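Local structure of probable adhesion protein (Pseudomonas aeruginosa PAO1, 6R3Z) at residues T12-V24 and F113-A127. The protein probably serves as the periplasmic solute-binding protein FpvC of an iron transport system, binding ferrous iron and other divalent metal ions such as nickel and manganese. Sequence-based numbering, arbitrary orientation.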
loop_
_atom_site.group_PDB
_atom_site.type_symbol
_atom_site.label_atom_id
_atom_site.label_comp_id
_atom_site.label_asym_id
_atom_site.label_seq_id
_atom_site.Cartn_x
_atom_site.Cartn_y
_atom_site.Cartn_z
ATOM N N THR A 12 -9.143 -4.617 5.380
ATOM C CA THR A 12 -8.511 -3.795 6.414
ATOM C C THR A 12 -7.994 -2.440 5.932
ATOM O O THR A 12 -8.020 -1.478 6.704
ATOM C CB THR A 12 -7.382 -4.589 7.101
ATOM O OG1 THR A 12 -6.336 -4.796 6.156
ATOM C CG2 THR A 12 -7.851 -5.941 7.657
ATOM N N LEU A 13 -7.396 -2.402 4.739
ATOM C CA LEU A 13 -6.797 -1.201 4.153
ATOM C C LEU A 13 -7.433 -0.927 2.790
ATOM O O LEU A 13 -7.878 -1.866 2.116
ATOM C CB LEU A 13 -5.268 -1.363 4.001
ATOM C CG LEU A 13 -4.494 -1.839 5.254
ATOM C CD1 LEU A 13 -3.103 -2.296 4.893
ATOM C CD2 LEU A 13 -4.424 -0.739 6.337
ATOM N N HIS A 14 -7.444 0.358 2.378
ATOM C CA HIS A 14 -8.038 0.796 1.107
ATOM C C HIS A 14 -7.652 -0.067 -0.102
ATOM O O HIS A 14 -8.557 -0.464 -0.840
ATOM C CB HIS A 14 -7.748 2.274 0.814
ATOM C CG HIS A 14 -8.430 3.212 1.756
ATOM N ND1 HIS A 14 -7.981 3.384 3.052
ATOM C CD2 HIS A 14 -9.488 4.022 1.549
ATOM C CE1 HIS A 14 -8.774 4.298 3.589
ATOM N NE2 HIS A 14 -9.711 4.688 2.734
ATOM N N PRO A 15 -6.345 -0.395 -0.326
ATOM C CA PRO A 15 -5.990 -1.212 -1.510
ATOM C C PRO A 15 -6.719 -2.545 -1.524
ATOM O O PRO A 15 -7.143 -2.958 -2.598
ATOM C CB PRO A 15 -4.476 -1.384 -1.378
ATOM C CG PRO A 15 -4.037 -0.148 -0.645
ATOM C CD PRO A 15 -5.122 -0.008 0.410
ATOM N N TYR A 16 -6.920 -3.174 -0.331
ATOM C CA TYR A 16 -7.621 -4.465 -0.252
ATOM C C TYR A 16 -9.096 -4.329 -0.585
ATOM O O TYR A 16 -9.639 -5.226 -1.225
ATOM C CB TYR A 16 -7.362 -5.188 1.074
ATOM C CG TYR A 16 -5.888 -5.497 1.230
ATOM C CD1 TYR A 16 -5.329 -6.641 0.658
ATOM C CD2 TYR A 16 -5.028 -4.584 1.834
ATOM C CE1 TYR A 16 -3.948 -6.887 0.719
ATOM C CE2 TYR A 16 -3.646 -4.805 1.882
ATOM C CZ TYR A 16 -3.110 -5.958 1.326
ATOM O OH TYR A 16 -1.745 -6.157 1.373
ATOM N N TYR A 17 -9.717 -3.183 -0.242
ATOM C CA TYR A 17 -11.105 -2.923 -0.655
ATOM C C TYR A 17 -11.137 -2.936 -2.207
ATOM O O TYR A 17 -12.003 -3.590 -2.811
ATOM C CB TYR A 17 -11.609 -1.555 -0.144
ATOM C CG TYR A 17 -13.068 -1.339 -0.490
ATOM C CD1 TYR A 17 -13.443 -0.825 -1.734
ATOM C CD2 TYR A 17 -14.080 -1.740 0.385
ATOM C CE1 TYR A 17 -14.783 -0.676 -2.081
ATOM C CE2 TYR A 17 -15.430 -1.603 0.045
ATOM C CZ TYR A 17 -15.773 -1.078 -1.195
ATOM O OH TYR A 17 -17.085 -0.908 -1.548
ATOM N N SER A 18 -10.176 -2.244 -2.846
ATOM C CA SER A 18 -10.094 -2.199 -4.320
ATOM C C SER A 18 -9.885 -3.589 -4.930
ATOM O O SER A 18 -10.607 -3.961 -5.870
ATOM C CB SER A 18 -9.005 -1.230 -4.775
ATOM O OG SER A 18 -9.391 0.121 -4.567
ATOM N N TYR A 19 -8.966 -4.392 -4.352
ATOM C CA TYR A 19 -8.712 -5.742 -4.862
ATOM C C TYR A 19 -9.992 -6.573 -4.774
ATOM O O TYR A 19 -10.420 -7.112 -5.780
ATOM C CB TYR A 19 -7.635 -6.485 -4.062
ATOM C CG TYR A 19 -6.241 -5.897 -3.965
ATOM C CD1 TYR A 19 -5.819 -4.879 -4.822
ATOM C CD2 TYR A 19 -5.341 -6.357 -3.003
ATOM C CE1 TYR A 19 -4.528 -4.335 -4.717
ATOM C CE2 TYR A 19 -4.072 -5.801 -2.870
ATOM C CZ TYR A 19 -3.659 -4.813 -3.741
ATOM O OH TYR A 19 -2.392 -4.305 -3.552
ATOM N N VAL A 20 -10.585 -6.697 -3.558
ATOM C CA VAL A 20 -11.742 -7.577 -3.348
ATOM C C VAL A 20 -12.957 -7.134 -4.200
ATOM O O VAL A 20 -13.561 -7.984 -4.863
ATOM C CB VAL A 20 -12.054 -7.749 -1.834
ATOM C CG1 VAL A 20 -13.326 -8.566 -1.616
ATOM C CG2 VAL A 20 -10.859 -8.413 -1.114
ATOM N N SER A 21 -13.272 -5.820 -4.233
ATOM C CA SER A 21 -14.400 -5.307 -5.043
ATOM C C SER A 21 -14.236 -5.686 -6.533
ATOM O O SER A 21 -15.193 -6.120 -7.168
ATOM C CB SER A 21 -14.506 -3.787 -4.913
ATOM O OG SER A 21 -14.796 -3.444 -3.571
ATOM N N ASN A 22 -13.013 -5.544 -7.074
ATOM C CA ASN A 22 -12.761 -5.900 -8.479
ATOM C C ASN A 22 -12.850 -7.404 -8.723
ATOM O O ASN A 22 -13.325 -7.815 -9.782
ATOM C CB ASN A 22 -11.457 -5.309 -8.971
ATOM C CG ASN A 22 -11.679 -3.890 -9.428
ATOM O OD1 ASN A 22 -12.144 -3.658 -10.553
ATOM N ND2 ASN A 22 -11.372 -2.907 -8.566
ATOM N N ILE A 23 -12.453 -8.216 -7.728
ATOM C CA ILE A 23 -12.540 -9.669 -7.820
ATOM C C ILE A 23 -14.026 -10.146 -7.770
ATOM O O ILE A 23 -14.404 -10.985 -8.567
ATOM C CB ILE A 23 -11.705 -10.367 -6.721
ATOM C CG1 ILE A 23 -10.176 -10.110 -6.903
ATOM C CG2 ILE A 23 -11.998 -11.884 -6.679
ATOM C CD1 ILE A 23 -9.354 -10.368 -5.649
ATOM N N VAL A 24 -14.804 -9.693 -6.780
ATOM C CA VAL A 24 -16.165 -10.212 -6.562
ATOM C C VAL A 24 -17.271 -9.508 -7.347
ATOM O O VAL A 24 -18.327 -10.110 -7.575
ATOM C CB VAL A 24 -16.524 -10.241 -5.042
ATOM C CG1 VAL A 24 -15.463 -11.003 -4.251
ATOM C CG2 VAL A 24 -16.732 -8.829 -4.472
ATOM N N PHE A 113 1.316 -3.890 -1.065
ATOM C CA PHE A 113 0.223 -3.338 -1.892
ATOM C C PHE A 113 0.676 -2.151 -2.757
ATOM O O PHE A 113 -0.016 -1.807 -3.707
ATOM C CB PHE A 113 -1.001 -2.964 -1.045
ATOM C CG PHE A 113 -0.661 -2.200 0.213
ATOM C CD1 PHE A 113 -0.610 -0.805 0.207
ATOM C CD2 PHE A 113 -0.405 -2.869 1.407
ATOM C CE1 PHE A 113 -0.314 -0.095 1.375
ATOM C CE2 PHE A 113 -0.087 -2.155 2.577
ATOM C CZ PHE A 113 -0.028 -0.772 2.545
ATOM N N LEU A 114 1.829 -1.535 -2.453
ATOM C CA LEU A 114 2.311 -0.430 -3.285
ATOM C C LEU A 114 3.317 -0.936 -4.327
ATOM O O LEU A 114 4.423 -0.439 -4.433
ATOM C CB LEU A 114 2.827 0.760 -2.459
ATOM C CG LEU A 114 1.797 1.384 -1.500
ATOM C CD1 LEU A 114 2.454 2.323 -0.511
ATOM C CD2 LEU A 114 0.675 2.076 -2.246
ATOM N N SER A 115 2.933 -1.981 -5.041
ATOM C CA SER A 115 3.711 -2.621 -6.101
ATOM C C SER A 115 2.691 -3.200 -7.049
ATOM O O SER A 115 1.741 -3.846 -6.593
ATOM C CB SER A 115 4.557 -3.761 -5.547
ATOM O OG SER A 115 4.957 -4.671 -6.569
ATOM N N ILE A 116 2.889 -3.001 -8.357
ATOM C CA ILE A 116 1.960 -3.555 -9.340
ATOM C C ILE A 116 2.092 -5.084 -9.357
ATOM O O ILE A 116 1.073 -5.782 -9.321
ATOM C CB ILE A 116 2.172 -2.905 -10.739
ATOM C CG1 ILE A 116 1.786 -1.384 -10.738
ATOM C CG2 ILE A 116 1.407 -3.687 -11.850
ATOM C CD1 ILE A 116 0.313 -1.047 -10.433
ATOM N N SER A 117 3.344 -5.604 -9.445
ATOM C CA SER A 117 3.581 -7.057 -9.483
ATOM C C SER A 117 3.082 -7.765 -8.210
ATOM O O SER A 117 2.407 -8.788 -8.321
ATOM C CB SER A 117 5.055 -7.369 -9.736
ATOM O OG SER A 117 5.865 -6.808 -8.719
ATOM N N ALA A 118 3.358 -7.200 -7.006
ATOM C CA ALA A 118 2.886 -7.819 -5.762
ATOM C C ALA A 118 1.330 -7.706 -5.657
ATOM O O ALA A 118 0.709 -8.626 -5.142
ATOM C CB ALA A 118 3.554 -7.194 -4.537
ATOM N N SER A 119 0.722 -6.605 -6.148
ATOM C CA SER A 119 -0.751 -6.443 -6.143
ATOM C C SER A 119 -1.394 -7.542 -6.999
ATOM O O SER A 119 -2.373 -8.148 -6.574
ATOM C CB SER A 119 -1.166 -5.078 -6.683
ATOM O OG SER A 119 -0.923 -4.088 -5.699
ATOM N N ILE A 120 -0.815 -7.835 -8.186
ATOM C CA ILE A 120 -1.332 -8.883 -9.065
ATOM C C ILE A 120 -1.303 -10.237 -8.315
ATOM O O ILE A 120 -2.300 -10.969 -8.330
ATOM C CB ILE A 120 -0.569 -8.899 -10.411
ATOM C CG1 ILE A 120 -0.909 -7.608 -11.232
ATOM C CG2 ILE A 120 -0.864 -10.191 -11.207
ATOM C CD1 ILE A 120 0.009 -7.293 -12.429
ATOM N N THR A 121 -0.170 -10.546 -7.646
ATOM C CA THR A 121 0.007 -11.787 -6.884
ATOM C C THR A 121 -1.052 -11.880 -5.760
ATOM O O THR A 121 -1.684 -12.923 -5.596
ATOM C CB THR A 121 1.470 -11.965 -6.411
ATOM O OG1 THR A 121 2.357 -11.987 -7.551
ATOM C CG2 THR A 121 1.656 -13.243 -5.585
ATOM N N GLN A 122 -1.254 -10.787 -5.026
ATOM C CA GLN A 122 -2.252 -10.738 -3.935
ATOM C C GLN A 122 -3.668 -10.924 -4.487
ATOM O O GLN A 122 -4.440 -11.703 -3.929
ATOM C CB GLN A 122 -2.134 -9.435 -3.142
ATOM C CG GLN A 122 -0.821 -9.361 -2.380
ATOM C CD GLN A 122 -0.685 -8.078 -1.630
ATOM O OE1 GLN A 122 -1.209 -7.945 -0.530
ATOM N NE2 GLN A 122 0.026 -7.117 -2.206
ATOM N N VAL A 123 -3.984 -10.245 -5.605
ATOM C CA VAL A 123 -5.299 -10.331 -6.254
ATOM C C VAL A 123 -5.577 -11.795 -6.645
ATOM O O VAL A 123 -6.662 -12.310 -6.336
ATOM C CB VAL A 123 -5.409 -9.343 -7.447
ATOM C CG1 VAL A 123 -6.541 -9.722 -8.406
ATOM C CG2 VAL A 123 -5.602 -7.915 -6.930
ATOM N N ASN A 124 -4.581 -12.470 -7.265
ATOM C CA ASN A 124 -4.737 -13.867 -7.680
ATOM C C ASN A 124 -4.923 -14.810 -6.490
ATOM O O ASN A 124 -5.780 -15.694 -6.541
ATOM C CB ASN A 124 -3.595 -14.298 -8.601
ATOM C CG ASN A 124 -3.646 -13.605 -9.946
ATOM O OD1 ASN A 124 -4.718 -13.269 -10.465
ATOM N ND2 ASN A 124 -2.493 -13.425 -10.567
ATOM N N THR A 125 -4.198 -14.558 -5.387
ATOM C CA THR A 125 -4.306 -15.364 -4.161
ATOM C C THR A 125 -5.689 -15.187 -3.536
ATOM O O THR A 125 -6.343 -16.182 -3.188
ATOM C CB THR A 125 -3.164 -15.022 -3.199
ATOM O OG1 THR A 125 -1.938 -15.471 -3.794
ATOM C CG2 THR A 125 -3.320 -15.699 -1.834
ATOM N N ILE A 126 -6.142 -13.912 -3.415
ATOM C CA ILE A 126 -7.462 -13.623 -2.863
ATOM C C ILE A 126 -8.565 -14.331 -3.685
ATOM O O ILE A 126 -9.407 -15.012 -3.101
ATOM C CB ILE A 126 -7.692 -12.088 -2.709
ATOM C CG1 ILE A 126 -6.687 -11.478 -1.683
ATOM C CG2 ILE A 126 -9.132 -11.789 -2.269
ATOM C CD1 ILE A 126 -6.439 -9.953 -1.844
ATOM N N ALA A 127 -8.535 -14.200 -5.026
ATOM C CA ALA A 127 -9.542 -14.804 -5.907
ATOM C C ALA A 127 -9.602 -16.332 -5.756
ATOM O O ALA A 127 -10.695 -16.896 -5.720
ATOM C CB ALA A 127 -9.270 -14.436 -7.364
#
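Tyr19 of helix 14-24 reaches across to helix 116-133 as a knob, its ring held in the hole formed by Ser119, Gln122, Val123 and Ile126. Val123 CG2 packs obliquely against the ring, 3.6 Å from Tyr19 CG, while Ile126 CD1 touches the ring edge near its plane. At the far end of the ring Tyr19 OH donates to Ser119 OG over 2.6 Å, and Ser119 OG in turn donates to Ser115 O, one turn back, so the phenol is tied into the first turn of the helix. One turn before Tyr19, Tyr16 sends its hydroxyl to Gln122 OE1 (2.7 Å), meeting the amide in the carbonyl plane on a lone pair, with ring and amide planes 63° apart. Phe113 closes the end of the interface nearest the metal site. With chi1 at 46°, its CG sits between backbone N and carbonyl carbon, placing the ring where Pro15 CG meets Phe113 CD1 at 3.6 Å and Leu13 CD1 meets Phe113 CE2; Tyr16 OH lies at the ring's edge. Toward the other end Ile126 is the reciprocal knob, among Tyr16, Tyr19, Val20 and Ile23, and Ile23 CG2 rests on Ala127 CB at 3.8 Å. The helices cross at -53°, and helix 14-24 also packs through Val20 on Val30 of strand 29-32. Phe113 also approaches the metal ligands His66 and His250, its side chain about 6 Å from the bound nickel. Both buried phenols thus find an acceptor across an otherwise largely apolar interface, and Tyr16 OH is also bonded to Asn62 ND2; the contact runs from Phe113, near the metal, away toward Ala127.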